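Local coordinates for cadherin-23 (Mus musculus, PDB 5VH2), which probably mediates calcium-dependent cell adhesion in hearing and mechanotransduction, through tandem extracellular cadherin repeats, at residues E4-T9 / V83-G88; N14-R19 / Y100-N105; E109-S114 / V189-G194. The protein carries 1 engineered substitution. All blocks are in the same frame, centred on the assembly; numbering follows the deposited sequence.

Contact 1. Residues E4-T9 / V83-G88; sequences EAPVFT and VSATDG. With CA (calcium ion), chain E.
A calcium site at the N-terminal end of the first of the two cadherin repeats in this fragment joins Glu4 to Asp87, where the two sheets of the Greek-key β-sandwich come together. The backbone O of Glu4 lies 2.2 Å from the calcium ion. From the other segment Asp87 OD2 reaches the same ion at 2.1 Å. These two oxygens, Glu4 O and Asp87 OD2, are 3.5 Å apart and do not bond to each other; the metal is the bridge. Asp87 sets its CG between its own N and carbonyl carbon (chi1 65°), which turns one carboxylate oxygen to the ion. That oxygen also accepts a hydrogen bond from Asn93 ND2, which helps fix the carboxylate. Asp35, Asp37 and Gly41 complete the coordination. Glu4 binds the ion through its backbone O; its carboxylate OE1 pairs instead with Lys36 in a salt bridge.

Beyond the metal the touching side chains are apolar. The two segments run 151° apart, and they belong to different sheets that face each other across the sandwich. Pro6 turns the CG edge of its ring to the other strand, with CG 3.5 Å from Ala85 O. Its CB also meets Ala85 CB at 4.0 Å. Phe8 sends its ring inward with CG beside the backbone N (chi1 -76°), and the far end of the ring does the touching. Val31 and Ala33 of strand 27-34 and Cys97 of strand 94-104 also pack on this ring. The side chains of Phe8 and Val83 meet at about a right angle, with Phe8 CZ 3.7 Å from Val83 CG1. The same CZ lies 3.6 Å from Ala85 CB, while the backbone C of Ser84 sits at the ring edge, in its plane.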
loop_
_atom_site.group_PDB
_atom_site.type_symbol
_atom_site.label_atom_id
_atom_site.label_comp_id
_atom_site.label_asym_id
_atom_site.label_seq_id
_atom_site.Cartn_x
_atom_site.Cartn_y
_atom_site.Cartn_z
ATOM N N GLU A 4 44.076 -0.208 -15.111
ATOM C CA GLU A 4 42.911 -1.097 -14.892
ATOM C C GLU A 4 41.571 -0.340 -14.781
ATOM O O GLU A 4 41.521 0.882 -14.631
ATOM C CB GLU A 4 43.102 -1.962 -13.635
ATOM C CG GLU A 4 43.055 -1.166 -12.349
ATOM C CD GLU A 4 43.810 -1.799 -11.237
ATOM O OE1 GLU A 4 43.210 -1.881 -10.138
ATOM O OE2 GLU A 4 44.990 -2.184 -11.467
ATOM N N ALA A 5 40.491 -1.095 -14.858
ATOM C CA ALA A 5 39.158 -0.528 -14.767
ATOM C C ALA A 5 38.606 -0.788 -13.365
ATOM O O ALA A 5 39.110 -1.647 -12.641
ATOM C CB ALA A 5 38.238 -1.134 -15.812
ATOM N N PRO A 6 37.561 -0.029 -12.988
ATOM C CA PRO A 6 36.939 -0.168 -11.671
ATOM C C PRO A 6 36.202 -1.484 -11.521
ATOM O O PRO A 6 35.537 -1.936 -12.451
ATOM C CB PRO A 6 35.933 1.002 -11.598
ATOM C CG PRO A 6 36.348 1.929 -12.681
ATOM C CD PRO A 6 36.894 1.027 -13.771
ATOM N N VAL A 7 36.333 -2.072 -10.344
ATOM C CA VAL A 7 35.596 -3.271 -9.994
ATOM C C VAL A 7 34.792 -2.939 -8.735
ATOM O O VAL A 7 35.376 -2.502 -7.730
ATOM C CB VAL A 7 36.561 -4.418 -9.682
ATOM C CG1 VAL A 7 35.792 -5.679 -9.328
ATOM C CG2 VAL A 7 37.485 -4.650 -10.868
ATOM N N PHE A 8 33.462 -3.109 -8.805
ATOM C CA PHE A 8 32.604 -2.985 -7.639
ATOM C C PHE A 8 32.929 -4.080 -6.634
ATOM O O PHE A 8 33.460 -5.120 -6.989
ATOM C CB PHE A 8 31.116 -3.046 -8.029
ATOM C CG PHE A 8 30.609 -1.771 -8.659
ATOM C CD1 PHE A 8 30.123 -0.731 -7.880
ATOM C CD2 PHE A 8 30.631 -1.610 -10.032
ATOM C CE1 PHE A 8 29.649 0.438 -8.468
ATOM C CE2 PHE A 8 30.154 -0.449 -10.627
ATOM C CZ PHE A 8 29.671 0.583 -9.842
ATOM N N THR A 9 32.631 -3.837 -5.357
ATOM C CA THR A 9 32.835 -4.877 -4.327
ATOM C C THR A 9 31.815 -5.997 -4.394
ATOM O O THR A 9 32.004 -7.011 -3.751
ATOM C CB THR A 9 32.810 -4.323 -2.910
ATOM O OG1 THR A 9 31.522 -3.761 -2.651
ATOM C CG2 THR A 9 33.868 -3.279 -2.743
ATOM N N VAL A 83 24.205 -0.162 -12.633
ATOM C CA VAL A 83 25.102 0.935 -12.239
ATOM C C VAL A 83 26.443 0.808 -12.956
ATOM O O VAL A 83 26.960 -0.309 -13.120
ATOM C CB VAL A 83 25.307 0.934 -10.718
ATOM C CG1 VAL A 83 26.254 2.036 -10.286
ATOM C CG2 VAL A 83 23.984 1.138 -10.008
ATOM N N SER A 84 27.012 1.941 -13.364
ATOM C CA SER A 84 28.364 1.968 -13.923
ATOM C C SER A 84 29.311 2.795 -13.024
ATOM O O SER A 84 28.885 3.755 -12.328
ATOM C CB SER A 84 28.348 2.530 -15.339
ATOM O OG SER A 84 28.151 3.941 -15.332
ATOM N N ALA A 85 30.592 2.413 -13.033
ATOM C CA ALA A 85 31.633 3.231 -12.454
ATOM C C ALA A 85 32.641 3.470 -13.543
ATOM O O ALA A 85 33.206 2.544 -14.101
ATOM C CB ALA A 85 32.274 2.519 -11.289
ATOM N N THR A 86 32.889 4.729 -13.827
ATOM C CA THR A 86 33.774 5.133 -14.898
ATOM C C THR A 86 34.992 5.794 -14.263
ATOM O O THR A 86 34.826 6.705 -13.460
ATOM C CB THR A 86 33.023 6.139 -15.762
ATOM O OG1 THR A 86 31.816 5.542 -16.222
ATOM C CG2 THR A 86 33.814 6.541 -16.928
ATOM N N ASP A 87 36.210 5.340 -14.557
ATOM C CA ASP A 87 37.386 6.067 -14.032
ATOM C C ASP A 87 37.566 7.445 -14.696
ATOM O O ASP A 87 36.923 7.745 -15.705
ATOM C CB ASP A 87 38.680 5.233 -13.984
ATOM C CG ASP A 87 39.196 4.831 -15.331
ATOM O OD1 ASP A 87 38.649 5.301 -16.341
ATOM O OD2 ASP A 87 40.150 3.993 -15.349
ATOM N N GLY A 88 38.358 8.297 -14.047
ATOM C CA GLY A 88 38.299 9.747 -14.239
ATOM C C GLY A 88 39.263 10.269 -15.268
ATOM O O GLY A 88 39.346 11.450 -15.466
HETATM CA CA CA E . 41.803 3.053 -14.436
#

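Contact 2. Residues N14-R19 / Y100-N105; sequences NRLGLR and YVTLLN. With CA (calcium ion), chain F.
Tyr100 carries its CG anti to the backbone N (chi1 179°), while Asn14 carries its own anti to the carbonyl carbon (chi1 -74°). These torsions bring the Asn14 amide to the edge of the tyrosine ring, with Asn14 OD1 3.5 Å from Tyr100 CD2. The amide and ring planes are 74° apart, and OD1 takes its hydrogen bond from Gln12. Both residues belong to the parallel pairing of strand 12-19 (A′) with the last strand, 94-104 (G), of the cadherin sandwich. Arg15 N gives a nearly straight bond of 2.8 Å to Tyr100 O, and Thr102 N returns one to Arg15 O.

A β bulge at Leu16 and Gly17 then shifts the register by one residue. Gly17 takes a positive phi there, and its N makes weak bonds to both OG1 and O of Thr102. Leu18 N shares that carbonyl in a better bond of 3.1 Å to Thr102 O. Regular pairing resumes where Leu104 N bonds Leu18 O.

The end of Leu16 bends back, and its CD2 comes within 4.0 Å of Tyr100 CD2. Replacing the tyrosine with alanine would probably open a gap beside Leu16 CD2 and take away the ring edge next to the Asn14 amide. On the buried face Leu18 CD2 packs 3.7 Å from Val101 CG1 and also meets Leu103 CD2, with Leu71 alongside. Past the strand end, Asn105 OD1 binds a linker calcium ion at 2.2 Å.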
loop_
_atom_site.group_PDB
_atom_site.type_symbol
_atom_site.label_atom_id
_atom_site.label_comp_id
_atom_site.label_asym_id
_atom_site.label_seq_id
_atom_site.Cartn_x
_atom_site.Cartn_y
_atom_site.Cartn_z
ATOM N N ASN A 14 22.184 -5.901 -2.773
ATOM C CA ASN A 14 20.845 -6.233 -2.304
ATOM C C ASN A 14 20.399 -5.317 -1.199
ATOM O O ASN A 14 21.066 -5.204 -0.157
ATOM C CB ASN A 14 20.785 -7.656 -1.758
ATOM C CG ASN A 14 20.813 -8.692 -2.844
ATOM O OD1 ASN A 14 20.227 -8.511 -3.905
ATOM N ND2 ASN A 14 21.488 -9.795 -2.581
ATOM N N ARG A 15 19.250 -4.683 -1.417
ATOM C CA ARG A 15 18.503 -4.074 -0.326
ATOM C C ARG A 15 17.076 -4.630 -0.269
ATOM O O ARG A 15 16.245 -4.309 -1.132
ATOM C CB ARG A 15 18.448 -2.563 -0.506
ATOM C CG ARG A 15 17.598 -1.847 0.549
ATOM C CD ARG A 15 18.061 -2.165 1.958
ATOM N NE ARG A 15 17.221 -1.552 2.969
ATOM C CZ ARG A 15 17.238 -0.262 3.288
ATOM N NH1 ARG A 15 16.441 0.176 4.261
ATOM N NH2 ARG A 15 17.973 0.605 2.603
ATOM N N LEU A 16 16.794 -5.433 0.748
ATOM C CA LEU A 16 15.520 -6.145 0.879
ATOM C C LEU A 16 14.671 -5.506 1.971
ATOM O O LEU A 16 15.181 -5.144 3.039
ATOM C CB LEU A 16 15.749 -7.624 1.209
ATOM C CG LEU A 16 16.853 -8.303 0.373
ATOM C CD1 LEU A 16 17.184 -9.709 0.826
ATOM C CD2 LEU A 16 16.488 -8.250 -1.101
ATOM N N GLY A 17 13.377 -5.362 1.712
ATOM C CA GLY A 17 12.458 -4.876 2.730
ATOM C C GLY A 17 12.571 -3.392 3.022
ATOM O O GLY A 17 12.421 -2.958 4.171
ATOM N N LEU A 18 12.852 -2.621 1.984
ATOM C CA LEU A 18 12.779 -1.172 2.069
ATOM C C LEU A 18 11.319 -0.793 2.258
ATOM O O LEU A 18 10.460 -1.183 1.472
ATOM C CB LEU A 18 13.310 -0.536 0.787
ATOM C CG LEU A 18 13.287 0.985 0.638
ATOM C CD1 LEU A 18 14.231 1.617 1.629
ATOM C CD2 LEU A 18 13.713 1.410 -0.748
ATOM N N ARG A 19 11.047 -0.034 3.310
ATOM C CA ARG A 19 9.676 0.312 3.660
ATOM C C ARG A 19 9.066 1.136 2.518
ATOM O O ARG A 19 9.637 2.164 2.139
ATOM C CB ARG A 19 9.675 1.128 4.956
ATOM C CG ARG A 19 10.218 0.386 6.179
ATOM C CD ARG A 19 10.286 1.216 7.429
ATOM N NE ARG A 19 8.973 1.690 7.864
ATOM C CZ ARG A 19 8.714 2.187 9.078
ATOM N NH1 ARG A 19 9.654 2.268 10.030
ATOM N NH2 ARG A 19 7.486 2.600 9.373
ATOM N N TYR A 100 19.536 -4.635 -6.462
ATOM C CA TYR A 100 18.206 -5.238 -6.347
ATOM C C TYR A 100 17.582 -4.644 -5.104
ATOM O O TYR A 100 18.126 -4.796 -3.987
ATOM C CB TYR A 100 18.341 -6.768 -6.248
ATOM C CG TYR A 100 17.062 -7.600 -6.095
ATOM C CD1 TYR A 100 16.037 -7.547 -7.055
ATOM C CD2 TYR A 100 16.949 -8.548 -5.072
ATOM C CE1 TYR A 100 14.890 -8.332 -6.931
ATOM C CE2 TYR A 100 15.819 -9.340 -4.935
ATOM C CZ TYR A 100 14.772 -9.221 -5.866
ATOM O OH TYR A 100 13.609 -9.991 -5.750
ATOM N N VAL A 101 16.479 -3.914 -5.312
ATOM C CA VAL A 101 15.678 -3.383 -4.198
ATOM C C VAL A 101 14.297 -4.039 -4.193
ATOM O O VAL A 101 13.601 -4.004 -5.195
ATOM C CB VAL A 101 15.508 -1.860 -4.324
ATOM C CG1 VAL A 101 14.785 -1.299 -3.107
ATOM C CG2 VAL A 101 16.873 -1.187 -4.477
ATOM N N THR A 102 13.923 -4.677 -3.078
ATOM C CA THR A 102 12.554 -5.157 -2.874
ATOM C C THR A 102 11.899 -4.354 -1.752
ATOM O O THR A 102 12.575 -3.888 -0.827
ATOM C CB THR A 102 12.481 -6.649 -2.515
ATOM O OG1 THR A 102 13.016 -6.854 -1.217
ATOM C CG2 THR A 102 13.238 -7.495 -3.478
ATOM N N LEU A 103 10.590 -4.159 -1.879
ATOM C CA LEU A 103 9.839 -3.277 -0.991
ATOM C C LEU A 103 9.039 -4.069 0.043
ATOM O O LEU A 103 8.558 -5.176 -0.230
ATOM C CB LEU A 103 8.859 -2.432 -1.799
ATOM C CG LEU A 103 9.397 -1.398 -2.772
ATOM C CD1 LEU A 103 8.283 -0.449 -3.163
ATOM C CD2 LEU A 103 10.520 -0.607 -2.133
ATOM N N LEU A 104 8.870 -3.471 1.214
ATOM C CA LEU A 104 8.097 -4.062 2.293
ATOM C C LEU A 104 6.689 -3.475 2.203
ATOM O O LEU A 104 6.507 -2.272 2.313
ATOM C CB LEU A 104 8.764 -3.736 3.634
ATOM C CG LEU A 104 7.986 -3.907 4.944
ATOM C CD1 LEU A 104 7.543 -5.339 5.116
ATOM C CD2 LEU A 104 8.877 -3.503 6.105
ATOM N N ASN A 105 5.700 -4.316 1.950
ATOM C CA ASN A 105 4.308 -3.887 2.006
ATOM C C ASN A 105 3.967 -3.402 3.407
ATOM O O ASN A 105 4.216 -4.087 4.388
ATOM C CB ASN A 105 3.390 -5.031 1.613
ATOM C CG ASN A 105 1.938 -4.594 1.469
ATOM O OD1 ASN A 105 1.624 -3.397 1.288
ATOM N ND2 ASN A 105 1.032 -5.570 1.541
HETATM CA CA CA F . 0.797 -1.408 1.144
#

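Contact 3. Residues E109-S114 / V189-G194; sequences EAVQFS and VVADDG. With NA (sodium ion), chain H; CA (calcium ion), chain G.
Strands 111-113 and 189-192 belong to opposing sheets; they cross at 137° with 8.3 Å between axes at closest approach, and Val111 lies nearest Asp193. Side chains and a metal span the gap. Phe113 directs its ring across, its first torsion (chi1 -69°) placing CG opposite the carbonyl carbon, and its CZ stops 3.7 Å from Ala191 CB. Val202, Val135 and Ala137 also touch this ring. Val111 and Asp193 run alongside in opposite senses, Val111 CG2 lying 3.8 Å from Asp193 CB.

A sodium ion joins two backbone carbonyls to the Asp193 carboxylate. It is bound by the backbone O of Glu109 at 2.4 Å, by Ala110 O at 2.2 Å and by Asp193 OD2 at 2.5 Å. Asp141 and the engineered Asp139 supply the other ligands. Glu109 is shared between two sites, since its bent side chain carries OE1 to a calcium ion 2.3 Å away. Asp72, Glu74, Glu20 and Asp108 hold that ion too. The sodium site, engineered Asp139 included, is consistent with the third cation position of a linker between cadherin repeats.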
loop_
_atom_site.group_PDB
_atom_site.type_symbol
_atom_site.label_atom_id
_atom_site.label_comp_id
_atom_site.label_asym_id
_atom_site.label_seq_id
_atom_site.Cartn_x
_atom_site.Cartn_y
_atom_site.Cartn_z
ATOM N N GLU A 109 -3.015 1.698 2.387
ATOM C CA GLU A 109 -4.036 1.723 1.337
ATOM C C GLU A 109 -5.413 1.505 1.927
ATOM O O GLU A 109 -5.529 1.075 3.059
ATOM C CB GLU A 109 -3.779 0.660 0.256
ATOM C CG GLU A 109 -2.451 0.753 -0.450
ATOM C CD GLU A 109 -2.341 1.956 -1.348
ATOM O OE1 GLU A 109 -1.247 2.166 -1.889
ATOM O OE2 GLU A 109 -3.334 2.683 -1.512
ATOM N N ALA A 110 -6.440 1.766 1.109
ATOM C CA ALA A 110 -7.832 1.730 1.544
ATOM C C ALA A 110 -8.378 0.295 1.500
ATOM O O ALA A 110 -7.629 -0.664 1.770
ATOM C CB ALA A 110 -8.671 2.692 0.694
ATOM N N VAL A 111 -9.671 0.145 1.214
ATOM C CA VAL A 111 -10.359 -1.130 1.301
ATOM C C VAL A 111 -11.440 -1.175 0.229
ATOM O O VAL A 111 -12.145 -0.171 0.038
ATOM C CB VAL A 111 -11.100 -1.209 2.634
ATOM C CG1 VAL A 111 -11.867 -2.509 2.712
ATOM C CG2 VAL A 111 -10.128 -1.046 3.796
ATOM N N GLN A 112 -11.610 -2.333 -0.417
ATOM C CA GLN A 112 -12.728 -2.548 -1.360
ATOM C C GLN A 112 -13.828 -3.413 -0.739
ATOM O O GLN A 112 -13.526 -4.317 0.035
ATOM C CB GLN A 112 -12.261 -3.276 -2.617
ATOM C CG GLN A 112 -11.087 -2.675 -3.348
ATOM C CD GLN A 112 -10.617 -3.588 -4.451
ATOM O OE1 GLN A 112 -11.139 -3.558 -5.568
ATOM N NE2 GLN A 112 -9.631 -4.426 -4.143
ATOM N N PHE A 113 -15.075 -3.178 -1.148
ATOM C CA PHE A 113 -16.233 -3.981 -0.740
ATOM C C PHE A 113 -16.567 -5.028 -1.798
ATOM O O PHE A 113 -16.127 -4.928 -2.924
ATOM C CB PHE A 113 -17.464 -3.077 -0.548
ATOM C CG PHE A 113 -17.354 -2.167 0.629
ATOM C CD1 PHE A 113 -17.750 -2.602 1.885
ATOM C CD2 PHE A 113 -16.808 -0.909 0.504
ATOM C CE1 PHE A 113 -17.645 -1.783 3.004
ATOM C CE2 PHE A 113 -16.690 -0.078 1.616
ATOM C CZ PHE A 113 -17.115 -0.515 2.866
ATOM N N SER A 114 -17.414 -5.995 -1.451
ATOM C CA SER A 114 -17.764 -7.075 -2.371
ATOM C C SER A 114 -18.853 -6.672 -3.389
ATOM O O SER A 114 -19.104 -7.418 -4.347
ATOM C CB SER A 114 -18.180 -8.306 -1.593
ATOM O OG SER A 114 -19.214 -8.000 -0.682
ATOM N N VAL A 189 -22.151 1.912 6.105
ATOM C CA VAL A 189 -21.242 1.050 6.874
ATOM C C VAL A 189 -19.795 1.446 6.609
ATOM O O VAL A 189 -19.396 1.651 5.464
ATOM C CB VAL A 189 -21.438 -0.445 6.526
ATOM C CG1 VAL A 189 -20.503 -1.317 7.353
ATOM C CG2 VAL A 189 -22.883 -0.872 6.759
ATOM N N VAL A 190 -19.014 1.587 7.670
ATOM C CA VAL A 190 -17.595 1.825 7.528
ATOM C C VAL A 190 -16.846 0.521 7.716
ATOM O O VAL A 190 -17.130 -0.245 8.640
ATOM C CB VAL A 190 -17.109 2.844 8.563
ATOM C CG1 VAL A 190 -15.592 2.953 8.525
ATOM C CG2 VAL A 190 -17.729 4.208 8.290
ATOM N N ALA A 191 -15.862 0.308 6.851
ATOM C CA ALA A 191 -14.918 -0.804 6.939
ATOM C C ALA A 191 -13.544 -0.251 7.319
ATOM O O ALA A 191 -12.907 0.490 6.548
ATOM C CB ALA A 191 -14.844 -1.524 5.598
ATOM N N ASP A 192 -13.099 -0.571 8.529
ATOM C CA ASP A 192 -11.819 -0.068 9.053
ATOM C C ASP A 192 -10.758 -1.162 8.940
ATOM O O ASP A 192 -10.998 -2.310 9.348
ATOM C CB ASP A 192 -11.981 0.325 10.515
ATOM C CG ASP A 192 -13.034 1.454 10.728
ATOM O OD1 ASP A 192 -12.824 2.566 10.178
ATOM O OD2 ASP A 192 -14.051 1.268 11.463
ATOM N N ASP A 193 -9.600 -0.824 8.397
ATOM C CA ASP A 193 -8.513 -1.811 8.232
ATOM C C ASP A 193 -7.418 -1.648 9.297
ATOM O O ASP A 193 -6.396 -2.355 9.277
ATOM C CB ASP A 193 -7.877 -1.704 6.825
ATOM C CG ASP A 193 -7.218 -0.350 6.572
ATOM O OD1 ASP A 193 -7.452 0.639 7.318
ATOM O OD2 ASP A 193 -6.458 -0.311 5.590
ATOM N N GLY A 194 -7.628 -0.689 10.195
ATOM C CA GLY A 194 -6.588 -0.291 11.148
ATOM C C GLY A 194 -5.564 0.661 10.553
ATOM O O GLY A 194 -4.491 0.887 11.124
HETATM NA NA NA H . -6.079 -1.205 3.307
HETATM CA CA CA G . 0.728 1.181 -1.135
#

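Overall arrangement
From the N terminus, residues 4-9, near the start of the chain, meet 83-88 in contact 1, closing a loop of 73 residues. Residues 14-19 lie within that loop but pair with 100-105 beyond it, closing a loop of 80 residues, so contacts 1 and 2 cross. Contact 1 joins the two sheets of the first sandwich at one end. Contact 2 joins two strands within one sheet toward the other end, about 25 Å away between centres. The chain then passes through the linker to 109-114, and contact 3 follows in series. It closes a loop of 74 residues in the second sandwich, matching contact 1 in kind, with their centres about 50 Å apart.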